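Local coordinates for pseudopodium-enriched atypical kinase 1 (Homo sapiens, PDB 6BHC), which is a pseudokinase, probably a scaffold in signalling rather than an active tyrosine kinase, with an unusual catalytic cleft and a novel mode of kinase-fold dimerization, at residues F317-P320 / Y321-G324; I20-L23 / H24-L28; L38-A41 / G42-Q46; A79-L83 / N84-V88. The protein carries 1 engineered substitution. One frame throughout, in Å; residues are numbered along the deposited sequence.

Contact 1. Residues F317-P320 / Y321-G324; sequences FRSP and YSRG
S322 OG takes two backbone N-H groups from the preceding loop: S319 N at 3.0 Å, along a bent path, and R318 N at 3.2 Å, along a straighter one. The reverse grip comes from S319, whose OG accepts from Y321 N at 3.2 Å while its carbonyl O receives S322 N at 3.1 Å. This is a capping box, and serine suits both places because a short hydroxyl can fold back on the main chain. In S322 a chi1 of -58° sets OG beside its own N, facing the loop. With an alanine here, the N-H groups of R318 and S319 would probably lose this acceptor and E177 one of its serine partners. A water continues the network, linking S319 O to R323 N. Farther out, R323 NH1 stands 3.6 Å above the centre of the F317 ring in a cation-pi contact, its guanidinium 77° from the ring plane, while R323 CG packs 3.4 Å from F317 CE1. The bend in the arginine chain brings its end over the ring. The cap begins helix 322-332 and leans on helix 173-194, where E177 bonds both serine hydroxyls and R178 meets Y321 OH.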
loop_
_atom_site.group_PDB
_atom_site.type_symbol
_atom_site.label_atom_id
_atom_site.label_comp_id
_atom_site.label_asym_id
_atom_site.label_seq_id
_atom_site.Cartn_x
_atom_site.Cartn_y
_atom_site.Cartn_z
ATOM N N PHE A 317 9.602 -37.924 5.232
ATOM C CA PHE A 317 9.964 -36.681 5.915
ATOM C C PHE A 317 11.012 -35.964 5.070
ATOM O O PHE A 317 12.214 -36.201 5.194
ATOM C CB PHE A 317 10.464 -36.988 7.321
ATOM C CG PHE A 317 10.946 -35.788 8.079
ATOM C CD1 PHE A 317 10.133 -34.680 8.242
ATOM C CD2 PHE A 317 12.206 -35.780 8.657
ATOM C CE1 PHE A 317 10.576 -33.578 8.948
ATOM C CE2 PHE A 317 12.652 -34.682 9.367
ATOM C CZ PHE A 317 11.833 -33.580 9.514
ATOM N N ARG A 318 10.548 -35.068 4.197
ATOM C CA ARG A 318 11.410 -34.449 3.198
ATOM C C ARG A 318 11.424 -32.927 3.222
ATOM O O ARG A 318 12.302 -32.335 2.588
ATOM C CB ARG A 318 11.005 -34.910 1.789
ATOM C CG ARG A 318 10.991 -36.420 1.619
ATOM C CD ARG A 318 10.182 -36.834 0.404
ATOM N NE ARG A 318 10.809 -36.419 -0.845
ATOM C CZ ARG A 318 10.317 -36.696 -2.048
ATOM N NH1 ARG A 318 9.191 -37.388 -2.163
ATOM N NH2 ARG A 318 10.950 -36.282 -3.134
ATOM N N SER A 319 10.504 -32.279 3.925
ATOM C CA SER A 319 10.419 -30.825 3.924
ATOM C C SER A 319 9.854 -30.378 5.258
ATOM O O SER A 319 9.307 -31.193 6.012
ATOM C CB SER A 319 9.542 -30.324 2.768
ATOM O OG SER A 319 8.168 -30.482 3.066
ATOM N N PRO A 320 9.968 -29.085 5.593
ATOM C CA PRO A 320 9.345 -28.586 6.830
ATOM C C PRO A 320 7.834 -28.740 6.872
ATOM O O PRO A 320 7.236 -28.490 7.927
ATOM C CB PRO A 320 9.741 -27.103 6.854
ATOM C CG PRO A 320 10.979 -27.034 6.038
ATOM C CD PRO A 320 10.816 -28.061 4.957
ATOM N N TYR A 321 7.197 -29.132 5.771
ATOM C CA TYR A 321 5.753 -29.296 5.720
ATOM C C TYR A 321 5.320 -30.752 5.825
ATOM O O TYR A 321 4.119 -31.020 5.923
ATOM C CB TYR A 321 5.205 -28.685 4.425
ATOM C CG TYR A 321 5.712 -27.288 4.144
ATOM C CD1 TYR A 321 5.083 -26.176 4.691
ATOM C CD2 TYR A 321 6.821 -27.081 3.329
ATOM C CE1 TYR A 321 5.545 -24.896 4.436
ATOM C CE2 TYR A 321 7.290 -25.806 3.070
ATOM C CZ TYR A 321 6.648 -24.716 3.626
ATOM O OH TYR A 321 7.108 -23.443 3.373
ATOM N N SER A 322 6.268 -31.692 5.833
ATOM C CA SER A 322 5.917 -33.106 5.741
ATOM C C SER A 322 5.242 -33.606 7.013
ATOM O O SER A 322 4.259 -34.352 6.942
ATOM C CB SER A 322 7.167 -33.930 5.430
ATOM O OG SER A 322 7.763 -33.499 4.217
ATOM N N ARG A 323 5.749 -33.210 8.184
ATOM C CA ARG A 323 5.162 -33.688 9.434
ATOM C C ARG A 323 3.754 -33.141 9.631
ATOM O O ARG A 323 2.859 -33.866 10.082
ATOM C CB ARG A 323 6.048 -33.305 10.620
ATOM C CG ARG A 323 7.490 -33.744 10.480
ATOM C CD ARG A 323 8.219 -33.696 11.812
ATOM N NE ARG A 323 7.956 -34.888 12.609
ATOM C CZ ARG A 323 8.656 -36.014 12.513
ATOM N NH1 ARG A 323 9.663 -36.099 11.654
ATOM N NH2 ARG A 323 8.349 -37.054 13.276
ATOM N N GLY A 324 3.541 -31.866 9.306
ATOM C CA GLY A 324 2.214 -31.290 9.445
ATOM C C GLY A 324 1.209 -31.899 8.485
ATOM O O GLY A 324 0.058 -32.146 8.854
HETATM O O HOH W 1 8.287 -31.442 8.401
HETATM O O HOH W 2 5.511 -29.635 9.184
#

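Contact 2. Residues I20-L23 / H24-L28; sequences IRSL and HTDAL
I20 and H24 run alongside each other, one helical turn apart, with the isoleucine methyl CG2 4.0 Å from H24 ND1. Isoleucine suits the place by setting an apolar methyl beside the imidazole while packing on T387 of the second subunit. H24 N is bonded to I20 O at 3.1 Å. On another face of the helix T25 turns back on the main chain: its chi1 of -62° puts OG1 beside its own N, and OG1 gives a 2.8 Å bond to R21 O. The same carbonyl also receives T25 N at 3.2 Å, the two donors coming from opposite faces of its plane, and the threonine hydroxyl thus finds an acceptor within the helix. These are i to i+4 pairings of an alpha helix, the long segment 16-39, which packs on helix 371-396 and on the second subunit of the dimer. With chi1 at -180°, S22 holds OG anti to its own N and offers it to D26 OD2 in a weak 3.3 Å bond, a polar pair fitting a less buried side. R21 reaches across to helix 371-396, where it forms a salt bridge with D383. H24, whose flat ring can meet its own copy, faces H24 of the second subunit, the ring planes about 35° apart, and L23 packs on L388 of that subunit.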
loop_
_atom_site.group_PDB
_atom_site.type_symbol
_atom_site.label_atom_id
_atom_site.label_comp_id
_atom_site.label_asym_id
_atom_site.label_seq_id
_atom_site.Cartn_x
_atom_site.Cartn_y
_atom_site.Cartn_z
ATOM N N ILE A 20 -4.777 -0.653 19.220
ATOM C CA ILE A 20 -3.959 -0.928 18.041
ATOM C C ILE A 20 -4.232 -2.332 17.519
ATOM O O ILE A 20 -4.219 -2.576 16.306
ATOM C CB ILE A 20 -2.469 -0.724 18.372
ATOM C CG1 ILE A 20 -2.219 0.719 18.816
ATOM C CG2 ILE A 20 -1.593 -1.086 17.180
ATOM C CD1 ILE A 20 -0.775 1.014 19.131
ATOM N N ARG A 21 -4.487 -3.276 18.426
ATOM C CA ARG A 21 -4.830 -4.630 18.013
ATOM C C ARG A 21 -6.138 -4.651 17.232
ATOM O O ARG A 21 -6.273 -5.389 16.250
ATOM C CB ARG A 21 -4.914 -5.532 19.243
ATOM C CG ARG A 21 -5.213 -6.990 18.962
ATOM C CD ARG A 21 -5.162 -7.769 20.261
ATOM N NE ARG A 21 -3.887 -7.562 20.942
ATOM C CZ ARG A 21 -3.726 -7.586 22.260
ATOM N NH1 ARG A 21 -2.525 -7.388 22.785
ATOM N NH2 ARG A 21 -4.767 -7.796 23.055
ATOM N N SER A 22 -7.113 -3.841 17.653
ATOM C CA SER A 22 -8.379 -3.778 16.935
ATOM C C SER A 22 -8.230 -3.074 15.593
ATOM O O SER A 22 -8.905 -3.443 14.624
ATOM C CB SER A 22 -9.433 -3.075 17.793
ATOM O OG SER A 22 -10.678 -3.005 17.120
ATOM N N LEU A 23 -7.361 -2.062 15.515
ATOM C CA LEU A 23 -7.157 -1.348 14.258
ATOM C C LEU A 23 -6.547 -2.259 13.201
ATOM O O LEU A 23 -7.008 -2.292 12.055
ATOM C CB LEU A 23 -6.274 -0.122 14.486
ATOM C CG LEU A 23 -6.907 1.063 15.216
ATOM C CD1 LEU A 23 -5.867 2.137 15.483
ATOM C CD2 LEU A 23 -8.067 1.626 14.410
ATOM N N HIS A 24 -5.501 -3.003 13.567
ATOM C CA HIS A 24 -4.872 -3.912 12.615
ATOM C C HIS A 24 -5.838 -5.002 12.175
ATOM O O HIS A 24 -5.895 -5.350 10.989
ATOM C CB HIS A 24 -3.614 -4.528 13.225
ATOM C CG HIS A 24 -2.391 -3.680 13.072
ATOM N ND1 HIS A 24 -1.404 -3.616 14.031
ATOM C CD2 HIS A 24 -1.993 -2.865 12.066
ATOM C CE1 HIS A 24 -0.452 -2.793 13.626
ATOM N NE2 HIS A 24 -0.785 -2.324 12.437
ATOM N N THR A 25 -6.610 -5.546 13.116
ATOM C CA THR A 25 -7.536 -6.626 12.787
ATOM C C THR A 25 -8.622 -6.147 11.832
ATOM O O THR A 25 -8.912 -6.803 10.825
ATOM C CB THR A 25 -8.147 -7.192 14.069
ATOM O OG1 THR A 25 -7.108 -7.740 14.891
ATOM C CG2 THR A 25 -9.156 -8.280 13.746
ATOM N N ASP A 26 -9.230 -4.995 12.128
ATOM C CA ASP A 26 -10.258 -4.459 11.243
ATOM C C ASP A 26 -9.683 -4.052 9.892
ATOM O O ASP A 26 -10.363 -4.182 8.868
ATOM C CB ASP A 26 -10.955 -3.269 11.903
ATOM C CG ASP A 26 -11.649 -3.643 13.200
ATOM O OD1 ASP A 26 -11.971 -4.836 13.382
ATOM O OD2 ASP A 26 -11.877 -2.740 14.034
ATOM N N ALA A 27 -8.440 -3.566 9.865
ATOM C CA ALA A 27 -7.828 -3.177 8.599
ATOM C C ALA A 27 -7.534 -4.394 7.730
ATOM O O ALA A 27 -7.799 -4.382 6.522
ATOM C CB ALA A 27 -6.551 -2.376 8.855
ATOM N N LEU A 28 -6.987 -5.456 8.326
ATOM C CA LEU A 28 -6.670 -6.654 7.553
ATOM C C LEU A 28 -7.926 -7.319 7.005
ATOM O O LEU A 28 -7.894 -7.900 5.914
ATOM C CB LEU A 28 -5.875 -7.642 8.407
ATOM C CG LEU A 28 -4.389 -7.337 8.610
ATOM C CD1 LEU A 28 -3.758 -8.363 9.532
ATOM C CD2 LEU A 28 -3.661 -7.301 7.273
#

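Contact 3. Residues L38-A41 / G42-Q46; sequences LFMA and GQKDQ
K44 folds back along the chain so that its ammonium group bridges two carbonyls, and these two bonds form the tight part of the contact. NZ lies 2.5 Å from M40 O, nearly along the C=O axis at 166°, a bond modelled so short that its exact length is doubtful. The same NZ also gives a 2.9 Å bond to G42 O, which it meets from a position tilted out of the carbonyl plane. The aliphatic chain runs extended until chi4, where a turn of 59° brings NZ round to the carbonyls. Lysine suits the place because it has both the reach and several N-H bonds to share. The ammonium group also sits just beyond helix 16-39, where the C-terminal end of the helix would probably favour a positive charge.

The rest is looser. The terminal methyl of M40, CE, stands 4.4 Å from K44 CE, the one meeting of these side chains and no more than a light touch. A41 and G42 form the exposed side of the bend. Glycine fits there because at phi 140° a CB would collide with A41 O.

The bend carries the chain from helix 16-39 into the loop before strand 57-59. On its helical side F39 stacks on W409 of helix 406-417 and L38 packs on L398 of the second subunit; M40 rests on F115 and K44 on Q119, while R151, just past strand 143-150, bonds to D45 O.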
loop_
_atom_site.group_PDB
_atom_site.type_symbol
_atom_site.label_atom_id
_atom_site.label_comp_id
_atom_site.label_asym_id
_atom_site.label_seq_id
_atom_site.Cartn_x
_atom_site.Cartn_y
_atom_site.Cartn_z
ATOM N N LEU A 38 -11.243 -7.764 -5.905
ATOM C CA LEU A 38 -10.359 -7.581 -7.051
ATOM C C LEU A 38 -10.116 -8.894 -7.786
ATOM O O LEU A 38 -10.024 -8.909 -9.018
ATOM C CB LEU A 38 -9.031 -6.970 -6.600
ATOM C CG LEU A 38 -9.087 -5.524 -6.101
ATOM C CD1 LEU A 38 -7.705 -5.057 -5.669
ATOM C CD2 LEU A 38 -9.659 -4.608 -7.172
ATOM N N PHE A 39 -10.006 -10.003 -7.052
ATOM C CA PHE A 39 -9.794 -11.298 -7.684
ATOM C C PHE A 39 -11.071 -11.886 -8.272
ATOM O O PHE A 39 -10.990 -12.792 -9.109
ATOM C CB PHE A 39 -9.191 -12.289 -6.684
ATOM C CG PHE A 39 -7.732 -12.064 -6.408
ATOM C CD1 PHE A 39 -6.764 -12.573 -7.255
ATOM C CD2 PHE A 39 -7.326 -11.350 -5.295
ATOM C CE1 PHE A 39 -5.420 -12.367 -6.996
ATOM C CE2 PHE A 39 -5.986 -11.141 -5.032
ATOM C CZ PHE A 39 -5.032 -11.650 -5.885
ATOM N N MET A 40 -12.240 -11.396 -7.861
ATOM C CA MET A 40 -13.517 -11.921 -8.329
ATOM C C MET A 40 -14.201 -11.016 -9.343
ATOM O O MET A 40 -15.326 -11.313 -9.757
ATOM C CB MET A 40 -14.459 -12.159 -7.143
ATOM C CG MET A 40 -14.016 -13.269 -6.198
ATOM S SD MET A 40 -14.082 -14.901 -6.956
ATOM C CE MET A 40 -15.838 -15.067 -7.269
ATOM N N ALA A 41 -13.558 -9.926 -9.754
ATOM C CA ALA A 41 -14.184 -8.992 -10.678
ATOM C C ALA A 41 -14.315 -9.606 -12.068
ATOM O O ALA A 41 -13.494 -10.423 -12.495
ATOM C CB ALA A 41 -13.380 -7.696 -10.753
ATOM N N GLY A 42 -15.361 -9.206 -12.771
ATOM C CA GLY A 42 -15.630 -9.678 -14.116
ATOM C C GLY A 42 -17.114 -9.913 -14.322
ATOM O O GLY A 42 -17.881 -10.116 -13.381
ATOM N N GLN A 43 -17.526 -9.883 -15.587
ATOM C CA GLN A 43 -18.921 -10.130 -15.923
ATOM C C GLN A 43 -19.278 -11.588 -15.668
ATOM O O GLN A 43 -18.521 -12.500 -16.011
ATOM C CB GLN A 43 -19.190 -9.771 -17.384
ATOM C CG GLN A 43 -20.614 -10.054 -17.836
ATOM C CD GLN A 43 -20.849 -9.695 -19.290
ATOM O OE1 GLN A 43 -20.026 -9.032 -19.919
ATOM N NE2 GLN A 43 -21.979 -10.137 -19.833
ATOM N N LYS A 44 -20.443 -11.808 -15.055
ATOM C CA LYS A 44 -20.899 -13.155 -14.738
ATOM C C LYS A 44 -22.335 -13.408 -15.179
ATOM O O LYS A 44 -22.928 -14.410 -14.763
ATOM C CB LYS A 44 -20.753 -13.429 -13.238
ATOM C CG LYS A 44 -19.320 -13.338 -12.749
ATOM C CD LYS A 44 -19.224 -13.480 -11.245
ATOM C CE LYS A 44 -17.805 -13.219 -10.771
ATOM N NZ LYS A 44 -17.348 -11.856 -11.159
ATOM N N ASP A 45 -22.909 -12.534 -16.001
ATOM C CA ASP A 45 -24.236 -12.783 -16.542
ATOM C C ASP A 45 -24.184 -13.937 -17.536
ATOM O O ASP A 45 -23.281 -14.014 -18.374
ATOM C CB ASP A 45 -24.787 -11.529 -17.221
ATOM C CG ASP A 45 -24.898 -10.353 -16.272
ATOM O OD1 ASP A 45 -24.994 -10.581 -15.048
ATOM O OD2 ASP A 45 -24.895 -9.198 -16.749
ATOM N N GLN A 46 -25.153 -14.842 -17.434
ATOM C CA GLN A 46 -25.191 -15.985 -18.332
ATOM C C GLN A 46 -25.569 -15.553 -19.744
ATOM O O GLN A 46 -26.341 -14.614 -19.948
ATOM C CB GLN A 46 -26.178 -17.037 -17.827
ATOM C CG GLN A 46 -25.647 -17.886 -16.683
ATOM C CD GLN A 46 -26.427 -19.174 -16.500
ATOM O OE1 GLN A 46 -27.532 -19.327 -17.023
ATOM N NE2 GLN A 46 -25.851 -20.114 -15.757
#

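Contact 4. Residues A79-L83 / N84-V88; sequences AKDPL and NNYAV
D81 and N84 close a tight turn through their side chains, and the aspartate can be followed outward from its backbone. CB lies 4.2 Å from Y86 OH, a loose approach. A chi1 of -173° then swings CG away from the aspartate's own N and in among the residues that follow, to 3.3 Å from N84 ND2. Of the two oxygens, OD1 lies 3.2 Å from N84 ND2, but OD2 does most of the work. It accepts from N84 ND2 at 2.6 Å along an almost straight path, using the lone pair on the side of the other oxygen, and it lies within the plane of the amide. Carboxylate and amide are nevertheless turned 65° against each other. The same OD2 receives a weak 3.3 Å bond from Y86 OH, and it lies at the edge of the tyrosine ring, near its plane. Aspartate suits the position because one short carboxylate can serve an amide and a phenol together. Replacing it by an alanine is likely to leave N84 and Y86 without their common acceptor and the asparagine amide free to turn. A water adds a backbone bridge between D81 O and N84 O.

D81 to N84 is a type I beta turn, and P82 is at home as its second residue, where phi is already near the value its ring imposes. The turn lies in the connection between antiparallel strands 71-78 and 85-91, the beta hairpin formed by the second and third strands of a protein kinase N-lobe sheet.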
loop_
_atom_site.group_PDB
_atom_site.type_symbol
_atom_site.label_atom_id
_atom_site.label_comp_id
_atom_site.label_asym_id
_atom_site.label_seq_id
_atom_site.Cartn_x
_atom_site.Cartn_y
_atom_site.Cartn_z
ATOM N N ALA A 79 -18.444 -15.888 -30.816
ATOM C CA ALA A 79 -18.679 -15.064 -31.999
ATOM C C ALA A 79 -19.225 -13.688 -31.641
ATOM O O ALA A 79 -18.970 -12.715 -32.360
ATOM C CB ALA A 79 -19.633 -15.777 -32.956
ATOM N N LYS A 80 -19.973 -13.581 -30.548
ATOM C CA LYS A 80 -20.550 -12.310 -30.134
ATOM C C LYS A 80 -19.642 -11.522 -29.197
ATOM O O LYS A 80 -20.008 -10.416 -28.786
ATOM C CB LYS A 80 -21.914 -12.546 -29.477
ATOM C CG LYS A 80 -22.890 -13.298 -30.375
ATOM C CD LYS A 80 -24.265 -13.426 -29.739
ATOM C CE LYS A 80 -25.216 -14.196 -30.640
ATOM N NZ LYS A 80 -26.578 -14.301 -30.051
ATOM N N ASP A 81 -18.470 -12.062 -28.859
ATOM C CA ASP A 81 -17.471 -11.403 -28.026
ATOM C C ASP A 81 -16.122 -12.064 -28.289
ATOM O O ASP A 81 -15.637 -12.846 -27.460
ATOM C CB ASP A 81 -17.850 -11.489 -26.547
ATOM C CG ASP A 81 -16.931 -10.676 -25.658
ATOM O OD1 ASP A 81 -16.385 -9.658 -26.134
ATOM O OD2 ASP A 81 -16.759 -11.052 -24.479
ATOM N N PRO A 82 -15.486 -11.773 -29.426
ATOM C CA PRO A 82 -14.393 -12.624 -29.916
ATOM C C PRO A 82 -13.048 -12.419 -29.240
ATOM O O PRO A 82 -12.106 -13.151 -29.562
ATOM C CB PRO A 82 -14.316 -12.243 -31.403
ATOM C CG PRO A 82 -14.753 -10.821 -31.434
ATOM C CD PRO A 82 -15.801 -10.677 -30.361
ATOM N N LEU A 83 -12.910 -11.468 -28.319
ATOM C CA LEU A 83 -11.611 -11.157 -27.737
ATOM C C LEU A 83 -11.491 -11.534 -26.268
ATOM O O LEU A 83 -10.411 -11.372 -25.691
ATOM C CB LEU A 83 -11.298 -9.666 -27.913
ATOM C CG LEU A 83 -11.280 -9.168 -29.360
ATOM C CD1 LEU A 83 -10.799 -7.727 -29.429
ATOM C CD2 LEU A 83 -10.418 -10.073 -30.230
ATOM N N ASN A 84 -12.553 -12.035 -25.648
ATOM C CA ASN A 84 -12.514 -12.426 -24.246
ATOM C C ASN A 84 -12.314 -13.931 -24.107
ATOM O O ASN A 84 -12.572 -14.708 -25.030
ATOM C CB ASN A 84 -13.793 -11.993 -23.524
ATOM C CG ASN A 84 -13.732 -10.553 -23.054
ATOM O OD1 ASN A 84 -12.740 -10.123 -22.466
ATOM N ND2 ASN A 84 -14.791 -9.797 -23.321
ATOM N N ASN A 85 -11.844 -14.332 -22.929
ATOM C CA ASN A 85 -11.512 -15.726 -22.673
ATOM C C ASN A 85 -12.776 -16.543 -22.450
ATOM O O ASN A 85 -13.616 -16.196 -21.612
ATOM C CB ASN A 85 -10.589 -15.841 -21.462
ATOM C CG ASN A 85 -9.242 -15.191 -21.695
ATOM O OD1 ASN A 85 -8.750 -15.144 -22.821
ATOM N ND2 ASN A 85 -8.639 -14.682 -20.628
ATOM N N TYR A 86 -12.911 -17.629 -23.205
ATOM C CA TYR A 86 -13.998 -18.576 -23.027
ATOM C C TYR A 86 -13.456 -19.983 -23.209
ATOM O O TYR A 86 -12.563 -20.211 -24.029
ATOM C CB TYR A 86 -15.146 -18.327 -24.017
ATOM C CG TYR A 86 -15.954 -17.079 -23.739
ATOM C CD1 TYR A 86 -16.997 -17.092 -22.821
ATOM C CD2 TYR A 86 -15.685 -15.891 -24.407
ATOM C CE1 TYR A 86 -17.743 -15.954 -22.568
ATOM C CE2 TYR A 86 -16.426 -14.749 -24.161
ATOM C CZ TYR A 86 -17.453 -14.786 -23.243
ATOM O OH TYR A 86 -18.191 -13.650 -22.998
ATOM N N ALA A 87 -13.997 -20.920 -22.436
ATOM C CA ALA A 87 -13.648 -22.329 -22.540
ATOM C C ALA A 87 -14.916 -23.133 -22.784
ATOM O O ALA A 87 -15.939 -22.900 -22.131
ATOM C CB ALA A 87 -12.938 -22.818 -21.276
ATOM N N VAL A 88 -14.847 -24.065 -23.729
ATOM C CA VAL A 88 -15.964 -24.941 -24.063
ATOM C C VAL A 88 -15.782 -26.247 -23.304
ATOM O O VAL A 88 -14.783 -26.953 -23.494
ATOM C CB VAL A 88 -16.052 -25.185 -25.577
ATOM C CG1 VAL A 88 -17.031 -26.302 -25.873
ATOM C CG2 VAL A 88 -16.463 -23.907 -26.293
HETATM O O HOH W 3 -14.051 -14.742 -27.119
#

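How the contacts relate
Along the chain the order is contact 2, contact 3, contact 4 and, far later, contact 1. Contacts 2 and 3 share helix 16-39, their centres about 29 Å apart, one within the helix and one at its C-terminal end; contact 2 packs on the second subunit, and L38 beside contact 3 also reaches it. From there the chain enters the kinase fold, and contact 4, on the N-lobe sheet, lies only about 15 Å from contact 3 between centres. Contact 1, at the start of helix 322-332, lies with contact 4 in the protein kinase domain but about 43 Å away between centres, on the opposite side of the chain's centre. The helix and the loop after it thus lead from the dimer interface to the N-lobe.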